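Local coordinates for competence/damage-inducible protein CinA (Agrobacterium tumefaciens, PDB 2A9S) that is of unknown function but belongs to the CinA family, some of whose members deamidate nicotinamide mononucleotide in pyridine nucleotide salvage, at residues S4-D9 with I150-V155; E11-R16 with T154-L159; R16-F21 with G41-I46. All coordinates share one frame; numbering follows the deposited sequence.

Contact 1. Residues S4-D9 with I150-V155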
ATOM      1  N   SER A   4      -1.862  18.492   5.599  1.00 28.11           N
ATOM      2  CA  SER A   4      -2.021  17.235   6.333  1.00 28.02           C
ATOM      3  C   SER A   4      -3.005  16.326   5.578  1.00 26.67           C
ATOM      4  O   SER A   4      -3.940  16.827   4.920  1.00 27.08           O
ATOM      5  CB  SER A   4      -2.528  17.521   7.740  1.00 28.52           C
ATOM      6  OG  SER A   4      -1.837  16.728   8.697  1.00 34.13           O
ATOM      7  N   LEU A   5      -2.769  15.015   5.622  1.00 22.96           N
ATOM      8  CA  LEU A   5      -3.728  14.052   5.064  1.00 20.90           C
ATOM      9  C   LEU A   5      -4.289  13.219   6.206  1.00 19.22           C
ATOM     10  O   LEU A   5      -5.499  13.086   6.330  1.00 19.04           O
ATOM     11  CB  LEU A   5      -3.096  13.163   3.955  1.00 21.04           C
ATOM     12  CG  LEU A   5      -3.965  12.054   3.340  1.00 21.06           C
ATOM     13  CD1 LEU A   5      -5.207  12.593   2.600  1.00 18.32           C
ATOM     14  CD2 LEU A   5      -3.171  11.127   2.401  1.00 20.25           C
ATOM     15  N   PHE A   6      -3.410  12.661   7.037  1.00 17.45           N
ATOM     16  CA  PHE A   6      -3.835  11.843   8.187  1.00 16.55           C
ATOM     17  C   PHE A   6      -4.064  12.676   9.444  1.00 16.99           C
ATOM     18  O   PHE A   6      -3.521  13.777   9.547  1.00 16.90           O
ATOM     19  CB  PHE A   6      -2.791  10.759   8.503  1.00 14.91           C
ATOM     20  CG  PHE A   6      -2.703   9.689   7.437  1.00 13.07           C
ATOM     21  CD1 PHE A   6      -3.492   8.548   7.531  1.00 14.70           C
ATOM     22  CD2 PHE A   6      -1.870   9.855   6.321  1.00 13.15           C
ATOM     23  CE1 PHE A   6      -3.425   7.570   6.512  1.00 13.28           C
ATOM     24  CE2 PHE A   6      -1.769   8.877   5.330  1.00 13.64           C
ATOM     25  CZ  PHE A   6      -2.561   7.736   5.441  1.00 14.92           C
ATOM     26  N   PRO A   7      -4.829  12.133  10.414  1.00 18.54           N
ATOM     27  CA  PRO A   7      -4.949  12.778  11.735  1.00 18.90           C
ATOM     28  C   PRO A   7      -3.578  13.097  12.353  1.00 19.68           C
ATOM     29  O   PRO A   7      -2.643  12.293  12.265  1.00 20.81           O
ATOM     30  CB  PRO A   7      -5.661  11.736  12.571  1.00 18.85           C
ATOM     31  CG  PRO A   7      -6.489  10.961  11.581  1.00 18.98           C
ATOM     32  CD  PRO A   7      -5.629  10.893  10.343  1.00 18.45           C
ATOM     33  N   GLY A   8      -3.482  14.259  12.997  1.00 19.98           N
ATOM     34  CA  GLY A   8      -2.243  14.756  13.581  1.00 20.11           C
ATOM     35  C   GLY A   8      -1.448  13.770  14.421  1.00 20.76           C
ATOM     36  O   GLY A   8      -0.207  13.713  14.307  1.00 20.37           O
ATOM     37  N   ASP A   9      -2.148  12.996  15.256  1.00 20.29           N
ATOM     38  CA  ASP A   9      -1.462  12.052  16.094  1.00 20.73           C
ATOM     39  C   ASP A   9      -0.853  10.882  15.283  1.00 19.54           C
ATOM     40  O   ASP A   9       0.239  10.421  15.627  1.00 19.12           O
ATOM     41  CB  ASP A   9      -2.318  11.605  17.284  1.00 21.69           C
ATOM     42  CG  ASP A   9      -3.333  10.538  16.923  1.00 25.13           C
ATOM     43  OD1 ASP A   9      -4.181  10.756  16.015  1.00 27.16           O
ATOM     44  OD2 ASP A   9      -3.286   9.478  17.580  1.00 29.89           O
ATOM     45  N   ILE A 150     -12.336   2.801  11.335  1.00  8.26           N
ATOM     46  CA  ILE A 150     -11.636   1.553  11.695  1.00  9.01           C
ATOM     47  C   ILE A 150     -10.253   1.473  11.029  1.00  9.58           C
ATOM     48  O   ILE A 150      -9.278   1.077  11.657  1.00  9.08           O
ATOM     49  CB  ILE A 150     -12.505   0.291  11.351  1.00  9.18           C
ATOM     50  CG1 ILE A 150     -13.735   0.228  12.278  1.00  9.10           C
ATOM     51  CG2 ILE A 150     -11.690  -1.010  11.458  1.00  7.75           C
ATOM     52  CD1 ILE A 150     -14.910  -0.599  11.746  1.00 10.34           C
ATOM     53  N   ARG A 151     -10.196   1.848   9.758  1.00  9.41           N
ATOM     54  CA  ARG A 151      -8.925   1.866   9.033  1.00  9.42           C
ATOM     55  C   ARG A 151      -7.902   2.804   9.688  1.00  9.77           C
ATOM     56  O   ARG A 151      -6.727   2.445   9.901  1.00  9.66           O
ATOM     57  CB  ARG A 151      -9.160   2.187   7.552  1.00  8.75           C
ATOM     58  CG  ARG A 151      -9.805   0.977   6.841  1.00  9.47           C
ATOM     59  CD  ARG A 151     -10.601   1.414   5.595  1.00 10.21           C
ATOM     60  NE  ARG A 151      -9.901   2.251   4.637  1.00 12.27           N
ATOM     61  CZ  ARG A 151      -9.158   1.805   3.616  1.00 11.68           C
ATOM     62  NH1 ARG A 151      -8.902   0.487   3.460  1.00 11.81           N
ATOM     63  NH2 ARG A 151      -8.655   2.687   2.763  1.00 14.55           N
ATOM     64  N   LEU A 152      -8.352   4.001  10.054  1.00 10.32           N
ATOM     65  CA  LEU A 152      -7.425   4.954  10.669  1.00 11.32           C
ATOM     66  C   LEU A 152      -7.039   4.482  12.077  1.00 10.52           C
ATOM     67  O   LEU A 152      -5.882   4.618  12.478  1.00 11.49           O
ATOM     68  CB  LEU A 152      -7.998   6.371  10.674  1.00 11.22           C
ATOM     69  CG  LEU A 152      -8.100   6.968   9.256  1.00 12.57           C
ATOM     70  CD1 LEU A 152      -8.825   8.299   9.333  1.00 15.46           C
ATOM     71  CD2 LEU A 152      -6.706   7.093   8.615  1.00 15.68           C
ATOM     72  N   ALA A 153      -7.996   3.926  12.823  1.00 10.19           N
ATOM     73  CA  ALA A 153      -7.728   3.373  14.150  1.00 10.48           C
ATOM     74  C   ALA A 153      -6.668   2.266  14.053  1.00 10.40           C
ATOM     75  O   ALA A 153      -5.737   2.187  14.884  1.00 10.47           O
ATOM     76  CB  ALA A 153      -9.029   2.784  14.755  1.00 10.62           C
ATOM     77  N   THR A 154      -6.789   1.461  13.002  1.00  9.57           N
ATOM     78  CA  THR A 154      -5.810   0.395  12.751  1.00  9.30           C
ATOM     79  C   THR A 154      -4.411   0.952  12.437  1.00  9.06           C
ATOM     80  O   THR A 154      -3.390   0.446  12.963  1.00  8.61           O
ATOM     81  CB  THR A 154      -6.302  -0.574  11.630  1.00  9.50           C
ATOM     82  OG1 THR A 154      -7.529  -1.186  12.052  1.00 11.12           O
ATOM     83  CG2 THR A 154      -5.261  -1.705  11.346  1.00  9.56           C
ATOM     84  N   VAL A 155      -4.358   1.981  11.594  1.00  9.37           N
ATOM     85  CA  VAL A 155      -3.078   2.641  11.262  1.00 10.09           C
ATOM     86  C   VAL A 155      -2.406   3.113  12.548  1.00  9.84           C
ATOM     87  O   VAL A 155      -1.225   2.811  12.786  1.00  8.41           O
ATOM     88  CB  VAL A 155      -3.239   3.819  10.233  1.00  9.66           C
ATOM     89  CG1 VAL A 155      -1.929   4.603  10.124  1.00  9.61           C
ATOM     90  CG2 VAL A 155      -3.708   3.310   8.819  1.00  9.56           C
TER
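Ile150 O accepts two bonds on the helix that carries Leu152 against Phe6 and Pro7: one from Thr154 N (2.9 Å) and one from Thr154 OG1 (2.9 Å), arriving from opposite faces of the carbonyl plane. The hydroxyl lies 35° out of that plane; the Thr154 side chain bends back to the carbonyl four residues earlier, which satisfies its polar end in a buried place. This is the first half of helix 147-167, which in this alpha/beta fold packs on strand 123-130 of the mixed sheet through Ile150 and Thr154, both touching Val124. The N-terminal arm reaches another flank of the same helix, and here the contact is entirely apolar, with no hydrogen bond between the two segments. Leu152 does the touching with both of its methyls. Its CD2 comes to the edge of the Phe6 ring, near the ring plane, 3.7 Å from Phe6 CD1 and 3.9 Å from Phe6 CE1; neither ring face is used for this methyl. Phe6 CG stands anti to its own carbonyl carbon (chi1 -69°), a torsion that turns the ring to the helix side of the arm, where it also packs on Ala42. Residues of the second subunit complete the surroundings: Phe6 packs on Leu5 and Leu152 on Met3 of that chain, while the neighbouring Arg151 forms a salt bridge with its Glu45. The contact therefore lies where arm, helix and dimer partner converge. Pro7, at the N-cap position of helix 8-24, supplies the remaining touch, its ring carbon CG lying 4.2 Å from Leu152 CD1.

Contact 2. Residues E11-R16 with T154-L159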
ATOM      1  N   GLU A  11       0.141  11.129  12.025  1.00 15.00           N
ATOM      2  CA  GLU A  11       1.313  11.777  11.456  1.00 17.47           C
ATOM      3  C   GLU A  11       2.483  11.915  12.467  1.00 16.92           C
ATOM      4  O   GLU A  11       3.653  11.626  12.111  1.00 15.68           O
ATOM      5  CB  GLU A  11       0.946  13.125  10.895  1.00 18.54           C
ATOM      6  CG  GLU A  11       2.033  13.706  10.082  1.00 23.46           C
ATOM      7  CD  GLU A  11       1.765  15.144   9.759  1.00 31.24           C
ATOM      8  OE1 GLU A  11       0.570  15.491   9.572  1.00 33.33           O
ATOM      9  OE2 GLU A  11       2.751  15.918   9.692  1.00 34.35           O
ATOM     10  N   GLU A  12       2.169  12.309  13.711  1.00 18.02           N
ATOM     11  CA  GLU A  12       3.172  12.351  14.814  1.00 17.92           C
ATOM     12  C   GLU A  12       3.843  10.985  14.996  1.00 16.09           C
ATOM     13  O   GLU A  12       5.089  10.890  15.119  1.00 15.10           O
ATOM     14  CB  GLU A  12       2.519  12.806  16.149  1.00 18.78           C
ATOM     15  CG  GLU A  12       3.507  13.123  17.301  1.00 20.94           C
ATOM     16  CD  GLU A  12       2.876  13.532  18.687  1.00 22.80           C
ATOM     17  OE1 GLU A  12       1.729  13.104  19.070  1.00 28.79           O
ATOM     18  OE2 GLU A  12       3.583  14.272  19.439  1.00 27.29           O
ATOM     19  N   LEU A  13       3.033   9.921  15.014  1.00 13.93           N
ATOM     20  CA  LEU A  13       3.585   8.573  15.224  1.00 12.95           C
ATOM     21  C   LEU A  13       4.501   8.166  14.049  1.00 12.85           C
ATOM     22  O   LEU A  13       5.602   7.643  14.274  1.00 11.05           O
ATOM     23  CB  LEU A  13       2.479   7.528  15.463  1.00 12.85           C
ATOM     24  CG  LEU A  13       1.680   7.574  16.785  1.00 13.06           C
ATOM     25  CD1 LEU A  13       0.385   6.766  16.571  1.00 12.33           C
ATOM     26  CD2 LEU A  13       2.480   7.029  17.958  1.00 14.94           C
ATOM     27  N   ALA A  14       4.042   8.408  12.818  1.00 12.25           N
ATOM     28  CA  ALA A  14       4.839   8.123  11.630  1.00 12.74           C
ATOM     29  C   ALA A  14       6.164   8.899  11.689  1.00 13.29           C
ATOM     30  O   ALA A  14       7.255   8.348  11.424  1.00 11.72           O
ATOM     31  CB  ALA A  14       4.029   8.454  10.349  1.00 13.50           C
ATOM     32  N   ARG A  15       6.073  10.163  12.101  1.00 13.06           N
ATOM     33  CA  ARG A  15       7.263  11.019  12.181  1.00 13.80           C
ATOM     34  C   ARG A  15       8.235  10.445  13.205  1.00 13.38           C
ATOM     35  O   ARG A  15       9.433  10.440  12.941  1.00 12.33           O
ATOM     36  CB  ARG A  15       6.890  12.453  12.583  1.00 14.83           C
ATOM     37  CG  ARG A  15       8.022  13.475  12.281  1.00 15.85           C
ATOM     38  CD  ARG A  15       7.521  14.910  12.294  1.00 18.51           C
ATOM     39  NE  ARG A  15       6.471  15.149  11.288  1.00 25.42           N
ATOM     40  CZ  ARG A  15       6.684  15.310   9.979  1.00 29.21           C
ATOM     41  NH1 ARG A  15       5.656  15.519   9.162  1.00 31.59           N
ATOM     42  NH2 ARG A  15       7.909  15.271   9.469  1.00 28.82           N
ATOM     43  N   ARG A  16       7.715   9.941  14.340  1.00 12.12           N
ATOM     44  CA  ARG A  16       8.550   9.348  15.399  1.00 12.57           C
ATOM     45  C   ARG A  16       9.310   8.123  14.858  1.00 11.57           C
ATOM     46  O   ARG A  16      10.517   7.968  15.073  1.00 11.13           O
ATOM     47  CB  ARG A  16       7.723   8.997  16.646  1.00 12.91           C
ATOM     48  CG  ARG A  16       8.486   8.075  17.583  1.00 17.38           C
ATOM     49  CD  ARG A  16       8.020   8.152  19.013  1.00 23.18           C
ATOM     50  NE  ARG A  16       8.875   7.313  19.857  1.00 27.42           N
ATOM     51  CZ  ARG A  16       8.523   6.894  21.073  1.00 29.71           C
ATOM     52  NH1 ARG A  16       7.340   7.231  21.568  1.00 29.31           N
ATOM     53  NH2 ARG A  16       9.341   6.123  21.781  1.00 31.45           N
ATOM     54  N   THR A 154      -6.789   1.461  13.002  1.00  9.57           N
ATOM     55  CA  THR A 154      -5.810   0.395  12.751  1.00  9.30           C
ATOM     56  C   THR A 154      -4.411   0.952  12.437  1.00  9.06           C
ATOM     57  O   THR A 154      -3.390   0.446  12.963  1.00  8.61           O
ATOM     58  CB  THR A 154      -6.302  -0.574  11.630  1.00  9.50           C
ATOM     59  OG1 THR A 154      -7.529  -1.186  12.052  1.00 11.12           O
ATOM     60  CG2 THR A 154      -5.261  -1.705  11.346  1.00  9.56           C
ATOM     61  N   VAL A 155      -4.358   1.981  11.594  1.00  9.37           N
ATOM     62  CA  VAL A 155      -3.078   2.641  11.262  1.00 10.09           C
ATOM     63  C   VAL A 155      -2.406   3.113  12.548  1.00  9.84           C
ATOM     64  O   VAL A 155      -1.225   2.811  12.786  1.00  8.41           O
ATOM     65  CB  VAL A 155      -3.239   3.819  10.233  1.00  9.66           C
ATOM     66  CG1 VAL A 155      -1.929   4.603  10.124  1.00  9.61           C
ATOM     67  CG2 VAL A 155      -3.708   3.310   8.819  1.00  9.56           C
ATOM     68  N   ARG A 156      -3.174   3.812  13.399  1.00 10.86           N
ATOM     69  CA  ARG A 156      -2.647   4.271  14.681  1.00 11.46           C
ATOM     70  C   ARG A 156      -2.021   3.111  15.497  1.00 12.18           C
ATOM     71  O   ARG A 156      -0.841   3.151  15.912  1.00 11.54           O
ATOM     72  CB  ARG A 156      -3.750   4.962  15.487  1.00 12.95           C
ATOM     73  CG  ARG A 156      -3.215   5.426  16.882  1.00 14.03           C
ATOM     74  CD  ARG A 156      -4.281   6.135  17.691  1.00 17.39           C
ATOM     75  NE  ARG A 156      -4.715   7.352  17.027  1.00 22.15           N
ATOM     76  CZ  ARG A 156      -5.912   7.507  16.468  1.00 26.83           C
ATOM     77  NH1 ARG A 156      -6.807   6.519  16.547  1.00 25.95           N
ATOM     78  NH2 ARG A 156      -6.229   8.651  15.849  1.00 26.98           N
ATOM     79  N   THR A 157      -2.795   2.061  15.731  1.00 11.49           N
ATOM     80  CA  THR A 157      -2.290   0.951  16.546  1.00 12.33           C
ATOM     81  C   THR A 157      -1.054   0.304  15.906  1.00 12.15           C
ATOM     82  O   THR A 157      -0.113  -0.046  16.618  1.00 11.87           O
ATOM     83  CB  THR A 157      -3.390  -0.098  16.783  1.00 11.69           C
ATOM     84  OG1 THR A 157      -4.562   0.553  17.314  1.00 13.03           O
ATOM     85  CG2 THR A 157      -2.897  -1.205  17.738  1.00 11.79           C
ATOM     86  N   ALA A 158      -1.074   0.135  14.577  1.00 11.04           N
ATOM     87  CA  ALA A 158       0.047  -0.438  13.818  1.00 10.97           C
ATOM     88  C   ALA A 158       1.338   0.358  14.086  1.00 11.22           C
ATOM     89  O   ALA A 158       2.417  -0.221  14.361  1.00 11.19           O
ATOM     90  CB  ALA A 158      -0.295  -0.422  12.341  1.00 11.75           C
ATOM     91  N   LEU A 159       1.217   1.685  14.041  1.00 11.48           N
ATOM     92  CA  LEU A 159       2.376   2.564  14.261  1.00 11.51           C
ATOM     93  C   LEU A 159       2.863   2.502  15.709  1.00 12.35           C
ATOM     94  O   LEU A 159       4.076   2.418  15.946  1.00 12.86           O
ATOM     95  CB  LEU A 159       2.065   4.001  13.808  1.00 11.32           C
ATOM     96  CG  LEU A 159       1.705   4.133  12.298  1.00 10.39           C
ATOM     97  CD1 LEU A 159       1.511   5.601  11.978  1.00 11.15           C
ATOM     98  CD2 LEU A 159       2.744   3.497  11.330  1.00 11.03           C
TER
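Leu13 and Leu159 carry most of this helix-helix contact, each burying about 65-70 Å² against the opposite segment. Their CB atoms face each other at 3.9 Å, and their CA atoms, 6.2 Å apart, mark the nearest approach of the two backbones. The segments 11-16 and 154-159 run the same way, with their axes inclined by 27° and 9.6 Å apart at closest. They belong to helices 8-24 and 147-167 of the alpha/beta fold, which here lie side by side with the same sense. Beyond the CB pair, the two leucines diverge. Leu159 sends CD1 against the backbone of segment 11-16, 3.9 Å from Ala14 N and 4.1 Å from Ala14 CB, and the small alanine side chain lets the methyl approach the main chain. Leu13 reaches the other way with its CD1, which rests 3.9 Å from Arg156 CG, the two side chains crossing at a slant, and also touches the backbone Arg156 O. Of the Arg156 side chain it is the hydrocarbon part that meets Leu13: CG lies anti to the backbone N (chi1 178°), the chain bends at chi3, and the guanidinium end turns to Asp9, with which NE makes a salt bridge. Further along helix 147-167, Glu160 and Ile163 also touch Leu13, while Leu159 packs on Leu43, Ile10 and Ile17. With no hydrogen bond between the segments, cohesion here rests on close hydrocarbon packing, with the charge of Arg156 paired at the margin rather than placed against the leucines.

Contact 3. Residues R16-F21 with G41-I46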
ATOM      1  N   ARG A  16       7.715   9.941  14.340  1.00 12.12           N
ATOM      2  CA  ARG A  16       8.550   9.348  15.399  1.00 12.57           C
ATOM      3  C   ARG A  16       9.310   8.123  14.858  1.00 11.57           C
ATOM      4  O   ARG A  16      10.517   7.968  15.073  1.00 11.13           O
ATOM      5  CB  ARG A  16       7.723   8.997  16.646  1.00 12.91           C
ATOM      6  CG  ARG A  16       8.486   8.075  17.583  1.00 17.38           C
ATOM      7  CD  ARG A  16       8.020   8.152  19.013  1.00 23.18           C
ATOM      8  NE  ARG A  16       8.875   7.313  19.857  1.00 27.42           N
ATOM      9  CZ  ARG A  16       8.523   6.894  21.073  1.00 29.71           C
ATOM     10  NH1 ARG A  16       7.340   7.231  21.568  1.00 29.31           N
ATOM     11  NH2 ARG A  16       9.341   6.123  21.781  1.00 31.45           N
ATOM     12  N   ILE A  17       8.610   7.289  14.099  1.00 10.96           N
ATOM     13  CA  ILE A  17       9.220   6.089  13.538  1.00 11.61           C
ATOM     14  C   ILE A  17      10.364   6.468  12.576  1.00 11.68           C
ATOM     15  O   ILE A  17      11.465   5.903  12.666  1.00 11.65           O
ATOM     16  CB  ILE A  17       8.173   5.205  12.853  1.00 11.07           C
ATOM     17  CG1 ILE A  17       7.232   4.601  13.934  1.00 10.14           C
ATOM     18  CG2 ILE A  17       8.844   4.115  12.026  1.00 12.22           C
ATOM     19  CD1 ILE A  17       5.890   4.089  13.346  1.00 11.57           C
ATOM     20  N   ILE A  18      10.107   7.405  11.662  1.00 11.95           N
ATOM     21  CA  ILE A  18      11.131   7.791  10.679  1.00 12.04           C
ATOM     22  C   ILE A  18      12.314   8.410  11.442  1.00 12.24           C
ATOM     23  O   ILE A  18      13.472   8.084  11.159  1.00 11.72           O
ATOM     24  CB  ILE A  18      10.578   8.760   9.608  1.00 12.96           C
ATOM     25  CG1 ILE A  18       9.378   8.135   8.851  1.00 10.70           C
ATOM     26  CG2 ILE A  18      11.654   9.165   8.623  1.00 12.90           C
ATOM     27  CD1 ILE A  18       9.581   6.734   8.334  1.00 10.76           C
ATOM     28  N   THR A  19      12.003   9.251  12.429  1.00 12.01           N
ATOM     29  CA  THR A  19      13.037   9.955  13.174  1.00 12.78           C
ATOM     30  C   THR A  19      13.935   8.984  13.972  1.00 12.65           C
ATOM     31  O   THR A  19      15.152   9.113  13.969  1.00 12.85           O
ATOM     32  CB  THR A  19      12.413  11.045  14.065  1.00 12.62           C
ATOM     33  OG1 THR A  19      11.621  11.930  13.242  1.00 13.68           O
ATOM     34  CG2 THR A  19      13.506  11.852  14.727  1.00 13.56           C
ATOM     35  N   ASP A  20      13.310   8.005  14.621  1.00 12.46           N
ATOM     36  CA  ASP A  20      14.011   7.015  15.447  1.00 13.20           C
ATOM     37  C   ASP A  20      14.780   6.001  14.604  1.00 12.91           C
ATOM     38  O   ASP A  20      15.941   5.673  14.909  1.00 12.17           O
ATOM     39  CB  ASP A  20      13.023   6.294  16.374  1.00 13.41           C
ATOM     40  CG  ASP A  20      12.724   7.069  17.665  1.00 16.29           C
ATOM     41  OD1 ASP A  20      13.431   8.060  18.003  1.00 17.36           O
ATOM     42  OD2 ASP A  20      11.776   6.656  18.368  1.00 20.73           O
ATOM     43  N   PHE A  21      14.136   5.482  13.551  1.00 12.47           N
ATOM     44  CA  PHE A  21      14.701   4.352  12.836  1.00 12.98           C
ATOM     45  C   PHE A  21      15.872   4.809  11.968  1.00 12.78           C
ATOM     46  O   PHE A  21      16.786   4.030  11.696  1.00 12.96           O
ATOM     47  CB  PHE A  21      13.640   3.659  11.983  1.00 13.53           C
ATOM     48  CG  PHE A  21      12.675   2.806  12.776  1.00 15.48           C
ATOM     49  CD1 PHE A  21      12.430   3.046  14.117  1.00 19.17           C
ATOM     50  CD2 PHE A  21      11.983   1.781  12.150  1.00 19.09           C
ATOM     51  CE1 PHE A  21      11.518   2.256  14.829  1.00 20.99           C
ATOM     52  CE2 PHE A  21      11.071   0.991  12.858  1.00 19.44           C
ATOM     53  CZ  PHE A  21      10.838   1.230  14.186  1.00 16.45           C
ATOM     54  N   GLY A  41       1.132   4.291   3.529  1.00  7.99           N
ATOM     55  CA  GLY A  41       0.746   5.657   3.140  1.00  9.36           C
ATOM     56  C   GLY A  41       1.117   6.664   4.236  1.00  9.52           C
ATOM     57  O   GLY A  41       1.758   7.690   3.988  1.00  9.87           O
ATOM     58  N   ALA A  42       0.730   6.345   5.464  1.00  9.92           N
ATOM     59  CA  ALA A  42       1.031   7.194   6.604  1.00 10.15           C
ATOM     60  C   ALA A  42       2.536   7.359   6.835  1.00 10.27           C
ATOM     61  O   ALA A  42       3.005   8.465   7.007  1.00 10.80           O
ATOM     62  CB  ALA A  42       0.313   6.712   7.859  1.00 10.12           C
ATOM     63  N   LEU A  43       3.290   6.269   6.808  1.00  8.96           N
ATOM     64  CA  LEU A  43       4.748   6.356   6.979  1.00  9.84           C
ATOM     65  C   LEU A  43       5.417   7.215   5.900  1.00 10.31           C
ATOM     66  O   LEU A  43       6.370   7.970   6.183  1.00 10.52           O
ATOM     67  CB  LEU A  43       5.361   4.966   6.963  1.00  9.88           C
ATOM     68  CG  LEU A  43       5.063   4.180   8.247  1.00 11.18           C
ATOM     69  CD1 LEU A  43       5.281   2.708   7.945  1.00 12.32           C
ATOM     70  CD2 LEU A  43       5.983   4.627   9.410  1.00 12.62           C
ATOM     71  N   THR A  44       4.895   7.129   4.669  1.00  9.34           N
ATOM     72  CA  THR A  44       5.565   7.799   3.558  1.00  9.86           C
ATOM     73  C   THR A  44       5.062   9.243   3.397  1.00 10.34           C
ATOM     74  O   THR A  44       5.501   9.959   2.502  1.00 11.02           O
ATOM     75  CB  THR A  44       5.459   7.013   2.260  1.00 10.56           C
ATOM     76  OG1 THR A  44       4.092   6.795   1.945  1.00  9.49           O
ATOM     77  CG2 THR A  44       6.135   5.628   2.383  1.00 11.62           C
ATOM     78  N   GLU A  45       4.169   9.690   4.281  1.00 10.98           N
ATOM     79  CA  GLU A  45       3.874  11.135   4.386  1.00 12.06           C
ATOM     80  C   GLU A  45       5.093  11.950   4.908  1.00 13.00           C
ATOM     81  O   GLU A  45       5.203  13.158   4.665  1.00 14.12           O
ATOM     82  CB  GLU A  45       2.650  11.363   5.281  1.00 12.12           C
ATOM     83  CG  GLU A  45       1.327  11.101   4.546  1.00 15.00           C
ATOM     84  CD  GLU A  45       1.066  12.154   3.448  1.00 19.39           C
ATOM     85  OE1 GLU A  45       0.769  13.354   3.775  1.00 19.87           O
ATOM     86  OE2 GLU A  45       1.127  11.769   2.267  1.00 20.39           O
ATOM     87  N   ILE A  46       6.010  11.270   5.586  1.00 12.69           N
ATOM     88  CA  ILE A  46       7.149  11.893   6.240  1.00 13.52           C
ATOM     89  C   ILE A  46       8.377  12.036   5.322  1.00 13.75           C
ATOM     90  O   ILE A  46       8.877  11.047   4.753  1.00 13.54           O
ATOM     91  CB  ILE A  46       7.512  11.091   7.503  1.00 12.73           C
ATOM     92  CG1 ILE A  46       6.249  10.822   8.367  1.00 13.88           C
ATOM     93  CG2 ILE A  46       8.706  11.730   8.253  1.00 14.24           C
ATOM     94  CD1 ILE A  46       5.543  12.041   8.869  1.00 13.61           C
TER
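A buried contact, almost entirely between hydrocarbon side chains and without a hydrogen bond across it, joins helix 8-24 to the end of segment 41-46, where a type I beta turn runs from Leu43 to Ile46 on the way to strand 53-59, at one edge of the mixed beta sheet of this alpha/beta fold. Four residues meet: Ile17 and Ile18 from the helix, Leu43 and Ile46 from the turn. Leu43 leaves its backbone without aiming at the helix, but CG anti to the carbonyl carbon (chi1 -73°) brings its end nearer, and CD2 settles among the branches of Ile17, 3.9 Å from Ile17 CG2 and 4.0 Å from Ile17 CD1. These two side chains run roughly perpendicular. The CG2 methyl of Ile17 has a second neighbour within its own helix: it sits 3.8 Å above the plane of the Phe21 ring, over its centre, in a CH-pi-like position. Ile18 and Ile46 instead lie alongside, pointing opposite ways. The turn is closed by a weak bond from Ile46 N to Leu43 O, and Ile18 CG1 lies 4.0 Å from Leu43 O, with CD1 close behind. Thr44 and Glu45 engage the second subunit, Glu45 through a salt bridge to Arg151 of that chain. The tightest approach belongs to Ile18 CG1, which is 3.7 Å from both Ile46 CG2 and Ile46 CB.

How the contacts relate
From the N terminus, the chain passes through the arm of contact 1 into helix 8-24, whose successive turns serve contact 2 and then contact 3. Contact 3 closes first, a short loop through strand 28-32 back to residues 41-46. Contacts 1 and 2 close much later, when helix 147-167 returns after the whole sheet, so the loop of contact 3 lies within both of theirs. Contacts 1 and 2 end on the same stretch of that helix, sharing Thr154 and Val155, and a salt bridge joins them. Together the three bind the arm, helices 8-24 and 147-167, and the 41-46 turn; contacts 1 and 3 also touch the second subunit.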